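Local coordinates for protein ribonuclease T2 (PDB 3T0O) that cleaves single-stranded RNA, preferentially between purine and uridine residues, and so degrades microbial RNA into fragments that are sensed by TLR8 in innate immunity, at residues H89-H94 with N105-Y110; W38-L43 with A71-V76; I14-W19 with G42-K47. All coordinates share one frame; numbering follows the deposited sequence. Where two conformers were deposited one is given.

Contact 1: residues H89-H94 with N105-Y110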
# COMPACT_ATOMS: atom_id res chain seq x y z
N HIS A 89 -3.53 4.50 -13.11
CA HIS A 89 -2.54 3.42 -13.22
C HIS A 89 -2.96 2.21 -12.40
O HIS A 89 -2.94 1.07 -12.88
CB HIS A 89 -1.17 3.94 -12.73
CG HIS A 89 -0.12 2.87 -12.63
ND1 HIS A 89 0.63 2.49 -13.72
CD2 HIS A 89 0.31 2.13 -11.58
CE1 HIS A 89 1.45 1.51 -13.35
NE2 HIS A 89 1.29 1.29 -12.06
N GLU A 90 -3.42 2.45 -11.19
CA GLU A 90 -3.80 1.35 -10.32
C GLU A 90 -5.01 0.65 -10.90
O GLU A 90 -5.11 -0.59 -10.83
CB GLU A 90 -4.11 1.83 -8.92
CG GLU A 90 -2.78 2.29 -8.24
CD GLU A 90 -1.79 1.16 -8.00
OE1 GLU A 90 -2.18 0.05 -7.57
OE2 GLU A 90 -0.59 1.39 -8.29
N TRP A 91 -6.00 1.43 -11.37
CA TRP A 91 -7.16 0.78 -11.98
C TRP A 91 -6.78 -0.08 -13.19
O TRP A 91 -7.19 -1.23 -13.33
CB TRP A 91 -8.19 1.83 -12.43
CG TRP A 91 -9.29 1.12 -13.25
CD1 TRP A 91 -9.46 1.17 -14.62
CD2 TRP A 91 -10.21 0.15 -12.76
NE1 TRP A 91 -10.49 0.37 -14.98
CE2 TRP A 91 -10.94 -0.30 -13.87
CE3 TRP A 91 -10.49 -0.39 -11.50
CZ2 TRP A 91 -11.98 -1.28 -13.76
CZ3 TRP A 91 -11.58 -1.31 -11.39
CH2 TRP A 91 -12.25 -1.77 -12.50
N GLU A 92 -5.99 0.47 -14.10
CA GLU A 92 -5.73 -0.17 -15.39
C GLU A 92 -4.83 -1.42 -15.19
O GLU A 92 -5.08 -2.52 -15.76
CB GLU A 92 -5.26 0.92 -16.39
CG GLU A 92 -6.44 1.95 -16.58
CD GLU A 92 -6.33 3.05 -17.65
OE1 GLU A 92 -5.24 3.23 -18.26
OE2 GLU A 92 -7.36 3.76 -17.90
N LYS A 93 -3.86 -1.27 -14.27
CA LYS A 93 -2.95 -2.36 -14.02
C LYS A 93 -3.55 -3.44 -13.16
O LYS A 93 -3.31 -4.59 -13.43
CB LYS A 93 -1.66 -1.86 -13.41
CG LYS A 93 -0.52 -2.90 -13.33
CD LYS A 93 0.76 -2.24 -12.77
CE LYS A 93 2.03 -3.06 -13.04
NZ LYS A 93 2.43 -3.08 -14.51
N HIS A 94 -4.32 -3.07 -12.14
CA HIS A 94 -4.71 -4.02 -11.12
C HIS A 94 -6.21 -4.22 -11.01
O HIS A 94 -6.69 -5.34 -10.91
CB HIS A 94 -4.17 -3.56 -9.75
CG HIS A 94 -2.68 -3.42 -9.73
ND1 HIS A 94 -1.82 -4.48 -9.94
CD2 HIS A 94 -1.90 -2.31 -9.62
CE1 HIS A 94 -0.57 -4.04 -9.89
NE2 HIS A 94 -0.59 -2.73 -9.69
N ASN A 105 -16.13 -5.71 -8.73
CA ASN A 105 -16.43 -5.77 -10.16
C ASN A 105 -16.87 -4.45 -10.80
O ASN A 105 -17.45 -4.44 -11.88
CB ASN A 105 -17.37 -6.96 -10.46
CG ASN A 105 -18.81 -6.65 -10.14
OD1 ASN A 105 -19.10 -5.62 -9.53
ND2 ASN A 105 -19.71 -7.54 -10.50
N SER A 106 -16.52 -3.34 -10.17
CA SER A 106 -16.73 -2.03 -10.79
C SER A 106 -15.66 -1.15 -10.22
O SER A 106 -15.08 -1.48 -9.22
CB SER A 106 -18.12 -1.46 -10.48
OG SER A 106 -18.22 -1.08 -9.09
N GLN A 107 -15.41 -0.01 -10.87
CA GLN A 107 -14.45 0.90 -10.33
C GLN A 107 -14.82 1.32 -8.91
O GLN A 107 -13.95 1.34 -7.99
CB GLN A 107 -14.17 2.09 -11.25
CG GLN A 107 -13.52 1.56 -12.53
CD GLN A 107 -13.23 2.64 -13.54
OE1 GLN A 107 -12.83 3.72 -13.17
NE2 GLN A 107 -13.41 2.32 -14.86
N LYS A 108 -16.07 1.67 -8.71
CA LYS A 108 -16.46 2.14 -7.39
C LYS A 108 -16.29 1.04 -6.33
O LYS A 108 -15.89 1.32 -5.19
CB LYS A 108 -17.92 2.65 -7.42
CG LYS A 108 -18.39 3.12 -6.08
CD LYS A 108 -17.80 4.42 -5.68
CE LYS A 108 -18.70 5.08 -4.54
NZ LYS A 108 -20.10 5.37 -4.95
N LYS A 109 -16.61 -0.18 -6.69
CA LYS A 109 -16.55 -1.28 -5.73
C LYS A 109 -15.10 -1.62 -5.42
O LYS A 109 -14.76 -1.82 -4.26
CB LYS A 109 -17.30 -2.51 -6.27
CG LYS A 109 -18.79 -2.34 -6.10
CD LYS A 109 -19.58 -3.38 -6.93
CE LYS A 109 -19.44 -4.76 -6.33
NZ LYS A 109 -20.43 -5.67 -7.13
N TYR A 110 -14.25 -1.67 -6.44
CA TYR A 110 -12.85 -1.93 -6.23
C TYR A 110 -12.19 -0.86 -5.35
O TYR A 110 -11.51 -1.16 -4.38
CB TYR A 110 -12.18 -1.96 -7.63
CG TYR A 110 -10.69 -2.02 -7.56
CD1 TYR A 110 -10.06 -3.21 -7.21
CD2 TYR A 110 -9.92 -0.90 -7.81
CE1 TYR A 110 -8.67 -3.29 -7.16
CE2 TYR A 110 -8.53 -1.00 -7.75
CZ TYR A 110 -7.95 -2.22 -7.47
OH TYR A 110 -6.56 -2.33 -7.40
O HOH W 1 -4.65 -0.70 -6.61
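In the RNase T2 fold, helix 84-98, which carries the probable active-site residues Glu90 and His94, packs against the first turn of helix 107-121, where Trp91 meets Gln107 and Tyr110. With CG anti to the backbone N (chi1 172°), the Trp91 indole reaches across to the second helix. Gln107 CG sits over the middle of the Trp91 six-membered ring, 3.3 Å from the centroid, a CH-pi contact. Beyond CG the glutamine chain runs extended and lays its amide over the indole, the two planes 29° apart. That amide is held by Pro56 O and Asn58 N, while Trp91 NE1 donates to Trp55 O, so the loop around residues 55-58 fixes both stacked groups. Tyr110 meets the same indole differently: the edge of Trp91 turns toward the tyrosine face in an offset edge-to-face pair, planes at 71°, with Trp91 CE3 3.8 Å from Tyr110 CD2. The phenol reaches helix 84-98, Tyr110 OH lying 3.6 Å from His94 CB, and is hydrogen-bonded to Leu43 O. One water donates both to Tyr110 OH, at 2.6 Å, and to Glu90 OE1, at 2.8 Å; OE1 also accepts from Trp44 NE1.

Contact 2: residues W38-L43 with A71-V76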
# COMPACT_ATOMS: atom_id res chain seq x y z
N TRP A 38 1.10 5.46 7.12
CA TRP A 38 1.09 4.56 6.00
C TRP A 38 -0.12 4.76 5.18
O TRP A 38 -1.23 4.94 5.71
CB TRP A 38 1.06 3.10 6.52
CG TRP A 38 2.38 2.76 7.20
CD1 TRP A 38 2.75 3.09 8.52
CD2 TRP A 38 3.48 2.06 6.62
NE1 TRP A 38 4.06 2.67 8.73
CE2 TRP A 38 4.51 2.01 7.61
CE3 TRP A 38 3.69 1.46 5.37
CZ2 TRP A 38 5.75 1.42 7.37
CZ3 TRP A 38 4.92 0.84 5.13
CH2 TRP A 38 5.93 0.81 6.15
N THR A 39 0.08 4.78 3.86
CA THR A 39 -1.06 4.98 2.94
C THR A 39 -1.14 3.84 1.94
O THR A 39 -0.28 2.95 1.86
CB THR A 39 -0.87 6.31 2.10
OG1 THR A 39 0.39 6.22 1.42
CG2 THR A 39 -0.82 7.47 3.06
N ILE A 40 -2.26 3.83 1.17
CA ILE A 40 -2.51 2.77 0.22
C ILE A 40 -1.67 2.93 -1.02
O ILE A 40 -1.67 4.00 -1.65
CB ILE A 40 -3.97 2.79 -0.22
CG1 ILE A 40 -4.86 2.63 1.02
CG2 ILE A 40 -4.17 1.67 -1.25
CD1 ILE A 40 -6.36 2.89 0.68
N HIS A 41 -0.91 1.90 -1.36
CA HIS A 41 -0.35 1.82 -2.69
C HIS A 41 -1.35 1.19 -3.64
O HIS A 41 -1.76 1.81 -4.64
CB HIS A 41 0.91 1.04 -2.62
CG HIS A 41 1.68 1.14 -3.89
ND1 HIS A 41 2.98 0.69 -3.99
CD2 HIS A 41 1.35 1.64 -5.10
CE1 HIS A 41 3.41 0.88 -5.22
NE2 HIS A 41 2.46 1.47 -5.92
N GLY A 42 -1.85 -0.02 -3.32
CA GLY A 42 -2.94 -0.53 -4.10
C GLY A 42 -3.37 -1.90 -3.60
O GLY A 42 -2.84 -2.42 -2.63
N LEU A 43 -4.40 -2.43 -4.26
CA LEU A 43 -4.92 -3.73 -4.01
C LEU A 43 -4.70 -4.56 -5.25
O LEU A 43 -5.34 -4.34 -6.28
CB LEU A 43 -6.41 -3.63 -3.64
CG LEU A 43 -7.04 -5.00 -3.43
CD1 LEU A 43 -6.51 -5.66 -2.19
CD2 LEU A 43 -8.60 -4.82 -3.26
N ALA A 71 -6.95 11.37 1.08
CA ALA A 71 -6.33 11.24 2.41
C ALA A 71 -5.53 9.94 2.55
O ALA A 71 -4.45 9.95 3.12
CB ALA A 71 -7.38 11.22 3.47
N TYR A 72 -6.06 8.88 1.97
CA TYR A 72 -5.49 7.56 2.28
C TYR A 72 -4.83 6.98 1.08
O TYR A 72 -4.09 5.97 1.23
CB TYR A 72 -6.67 6.60 2.69
CG TYR A 72 -7.44 7.00 3.91
CD1 TYR A 72 -6.84 7.71 4.91
CD2 TYR A 72 -8.78 6.69 3.99
CE1 TYR A 72 -7.61 8.13 6.06
CE2 TYR A 72 -9.55 7.10 5.08
CZ TYR A 72 -8.93 7.81 6.09
OH TYR A 72 -9.70 8.17 7.22
N TRP A 73 -5.05 7.52 -0.11
CA TRP A 73 -4.46 6.93 -1.31
C TRP A 73 -3.75 8.04 -2.11
O TRP A 73 -3.85 8.14 -3.32
CB TRP A 73 -5.57 6.26 -2.11
CG TRP A 73 -5.11 5.13 -2.98
CD1 TRP A 73 -3.92 5.00 -3.65
CD2 TRP A 73 -5.93 4.01 -3.35
NE1 TRP A 73 -3.91 3.79 -4.38
CE2 TRP A 73 -5.15 3.19 -4.21
CE3 TRP A 73 -7.22 3.60 -2.96
CZ2 TRP A 73 -5.68 1.94 -4.75
CZ3 TRP A 73 -7.71 2.37 -3.50
CH2 TRP A 73 -6.92 1.58 -4.34
N PRO A 74 -2.93 8.84 -1.44
CA PRO A 74 -2.28 9.93 -2.17
C PRO A 74 -1.15 9.44 -3.06
O PRO A 74 -0.65 8.33 -2.87
CB PRO A 74 -1.63 10.78 -1.05
CG PRO A 74 -1.30 9.75 0.05
CD PRO A 74 -2.58 8.85 0.01
N ASP A 75 -0.78 10.28 -4.04
CA ASP A 75 0.31 9.92 -4.92
C ASP A 75 1.61 10.29 -4.30
O ASP A 75 2.02 11.43 -4.33
CB ASP A 75 0.13 10.61 -6.25
CG ASP A 75 1.24 10.30 -7.23
OD1 ASP A 75 2.18 9.57 -6.85
OD2 ASP A 75 1.17 10.80 -8.39
N VAL A 76 2.24 9.32 -3.66
CA VAL A 76 3.52 9.55 -2.98
C VAL A 76 4.65 8.82 -3.64
O VAL A 76 5.72 8.67 -3.00
CB VAL A 76 3.39 9.20 -1.48
CG1 VAL A 76 2.39 10.15 -0.83
CG2 VAL A 76 3.00 7.72 -1.27
O HOH W 2 -0.47 6.36 -1.19
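Trp73, Ile40 and Thr39 carry most of the contact between strand 39-45, which brings His41 into the predicted active site, and the turn that follows helix 66-72. The Trp73 indole lies along the strand with Ile40 CG2 over one face, 3.6 Å from the centroid of the five-membered ring in a CH-pi contact. This methyl is anti to the backbone N of Ile40, whereas CG1, on the other branch (chi1 -58°), carries CD1 to 3.8 Å from Trp73 CE3. The indole N-H is used as well: Trp73 NE1 donates to His41 O at 2.9 Å, a bent bond (134° at the hydrogen) that approaches from above the carbonyl plane. A much straighter bond ties the backbones, Ile40 N to Tyr72 O at 2.8 Å, so a carbonyl at the helix end takes up a strand N-H. Thr39 lays CB and CG2 against the Pro74 ring, CB being 3.7 Å from Pro74 CD. Its hydroxyl donates to a water that in turn donates to Ile40 O and Pro74 O, bridging strand and turn. His41 points away from the turn, and its ND1 is hydrogen-bonded to Gln174 OE1. Strand 12-18 pairs with this strand, with a classic beta bulge where His41 and Gly42 both face Val16, while Leu115 and Tyr118 of helix 107-121 pack against Ile40.

Contact 3: residues I14-W19 with G42-K47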
# COMPACT_ATOMS: atom_id res chain seq x y z
N ILE A 14 -3.19 -8.74 -3.01
CA ILE A 14 -2.17 -8.21 -2.09
C ILE A 14 -2.53 -6.79 -1.75
O ILE A 14 -2.66 -5.95 -2.66
CB ILE A 14 -0.80 -8.28 -2.76
CG1 ILE A 14 -0.44 -9.66 -3.23
CG2 ILE A 14 0.29 -7.83 -1.71
CD1 ILE A 14 0.76 -9.65 -4.23
N MET A 15 -2.81 -6.51 -0.46
CA MET A 15 -3.07 -5.13 -0.05
C MET A 15 -1.69 -4.53 0.25
O MET A 15 -0.98 -5.01 1.11
CB MET A 15 -3.92 -5.07 1.20
CG MET A 15 -3.95 -3.66 1.82
SD MET A 15 -4.65 -2.36 0.74
CE MET A 15 -4.89 -0.99 1.85
N VAL A 16 -1.33 -3.48 -0.48
CA VAL A 16 0.03 -2.94 -0.45
C VAL A 16 -0.08 -1.56 0.13
O VAL A 16 -0.84 -0.70 -0.37
CB VAL A 16 0.52 -2.81 -1.90
CG1 VAL A 16 1.98 -2.27 -1.85
CG2 VAL A 16 0.44 -4.21 -2.54
N GLN A 17 0.65 -1.28 1.22
CA GLN A 17 0.63 0.02 1.87
C GLN A 17 2.10 0.48 1.95
O GLN A 17 2.99 -0.34 2.07
CB GLN A 17 0.06 -0.11 3.27
CG GLN A 17 -1.42 -0.48 3.21
CD GLN A 17 -2.01 -0.72 4.57
OE1 GLN A 17 -2.07 -1.89 5.06
NE2 GLN A 17 -2.34 0.31 5.23
N HIS A 18 2.29 1.78 1.86
CA HIS A 18 3.67 2.30 1.84
C HIS A 18 3.83 3.51 2.72
O HIS A 18 2.87 4.12 3.12
CB HIS A 18 4.20 2.47 0.40
CG HIS A 18 3.33 3.36 -0.47
ND1 HIS A 18 3.55 3.38 -1.83
CD2 HIS A 18 2.27 4.15 -0.21
CE1 HIS A 18 2.70 4.25 -2.36
NE2 HIS A 18 1.87 4.67 -1.42
N TRP A 19 5.10 3.79 3.04
CA TRP A 19 5.46 4.83 3.97
C TRP A 19 5.94 6.00 3.17
O TRP A 19 6.99 5.94 2.57
CB TRP A 19 6.54 4.27 4.89
CG TRP A 19 6.96 5.26 5.93
CD1 TRP A 19 8.24 5.83 6.11
CD2 TRP A 19 6.14 5.80 6.97
NE1 TRP A 19 8.21 6.67 7.20
CE2 TRP A 19 6.95 6.69 7.73
CE3 TRP A 19 4.81 5.61 7.34
CZ2 TRP A 19 6.46 7.39 8.84
CZ3 TRP A 19 4.31 6.33 8.43
CH2 TRP A 19 5.11 7.23 9.14
N GLY A 42 -1.85 -0.02 -3.32
CA GLY A 42 -2.94 -0.53 -4.10
C GLY A 42 -3.37 -1.90 -3.60
O GLY A 42 -2.84 -2.42 -2.63
N LEU A 43 -4.40 -2.43 -4.26
CA LEU A 43 -4.92 -3.73 -4.01
C LEU A 43 -4.70 -4.56 -5.25
O LEU A 43 -5.34 -4.34 -6.28
CB LEU A 43 -6.41 -3.63 -3.64
CG LEU A 43 -7.04 -5.00 -3.43
CD1 LEU A 43 -6.51 -5.66 -2.19
CD2 LEU A 43 -8.60 -4.82 -3.26
N TRP A 44 -3.71 -5.42 -5.19
CA TRP A 44 -3.22 -6.01 -6.44
C TRP A 44 -3.48 -7.51 -6.55
O TRP A 44 -3.07 -8.27 -5.68
CB TRP A 44 -1.70 -5.89 -6.42
CG TRP A 44 -1.17 -4.48 -6.39
CD1 TRP A 44 -1.81 -3.37 -6.59
CD2 TRP A 44 0.20 -4.15 -6.17
NE1 TRP A 44 -0.96 -2.27 -6.47
CE2 TRP A 44 0.29 -2.76 -6.21
CE3 TRP A 44 1.34 -4.91 -5.96
CZ2 TRP A 44 1.50 -2.08 -6.03
CZ3 TRP A 44 2.53 -4.23 -5.76
CH2 TRP A 44 2.58 -2.88 -5.76
N PRO A 45 -4.14 -7.96 -7.62
CA PRO A 45 -4.13 -9.40 -7.90
C PRO A 45 -2.67 -9.82 -8.02
O PRO A 45 -1.87 -9.07 -8.61
CB PRO A 45 -4.88 -9.49 -9.23
CG PRO A 45 -5.89 -8.37 -9.11
CD PRO A 45 -5.03 -7.19 -8.51
N ASP A 46 -2.38 -10.99 -7.51
CA ASP A 46 -0.98 -11.41 -7.43
C ASP A 46 -0.35 -11.69 -8.79
O ASP A 46 0.78 -11.26 -9.01
CB ASP A 46 -0.79 -12.60 -6.45
CG ASP A 46 -1.55 -13.87 -6.86
OD1 ASP A 46 -2.39 -13.85 -7.76
OD2 ASP A 46 -1.20 -14.96 -6.32
N LYS A 47 -1.05 -12.32 -9.70
CA LYS A 47 -0.37 -12.89 -10.85
C LYS A 47 -0.83 -12.38 -12.20
O LYS A 47 -0.41 -12.88 -13.23
CB LYS A 47 -0.50 -14.40 -10.78
CG LYS A 47 0.27 -15.08 -9.66
CD LYS A 47 1.80 -14.96 -9.81
CE LYS A 47 2.51 -15.65 -8.64
NZ LYS A 47 2.52 -14.78 -7.43
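Ile14 and Trp44 form a hydrogen-bonded pair between antiparallel strands of the central sheet, linked by Ile14 N to Trp44 O at 2.7 Å and Trp44 N to Ile14 O at 2.8 Å. Two residues on, Val16 and Gly42 repeat the pattern: Val16 N reaches Gly42 O at 2.8 Å, and the return bond from Gly42 N to Val16 O is longer, 3.2 Å. On the sheet face bearing Ile14 and Trp44, Val16 CG2 sits over the Trp44 indole, 3.6 Å from the centroid of the six-membered ring, as a CH-pi contact. CG2 lies beside the backbone N because CG1 takes the anti position (chi1 -178°). Gly42 has no side chain, and Trp44 NE1 lies close by on that side. On the other face, Met15 and Leu43 make the non-hydrogen-bonded pair, with Met15 CB 4.3 Å from Leu43 CD1. Farther out, the indole is positioned by two probable active-site residues: Glu90, which accepts from Trp44 NE1, and His94, whose ring stacks on it. Strand 171-180 flanks strand 12-18, bonding the backbones of Met15 and Gln17, and Tyr118 and Leu121 of helix 107-121 cover Met15.

How the contacts relate
Strand 39-45 is common to contacts 2 and 3, which share Gly42 and Leu43 and have centres about 10 Å apart, and it is touched by contact 1. Two polar links join contact 1 to the strand, Tyr110 OH to Leu43 O at 2.6 Å and Trp44 NE1 to Glu90 OE1 at 2.8 Å. The probable active site lies at this junction. His41 comes from contact 2, Glu90 and His94 from contact 1, and Trp44 of contact 3 lies among them, its CD1 3.2 Å from His94 CD2. His41 on the strand thus meets the residues of helix 84-98, its side chain about 4 Å from that of Glu90.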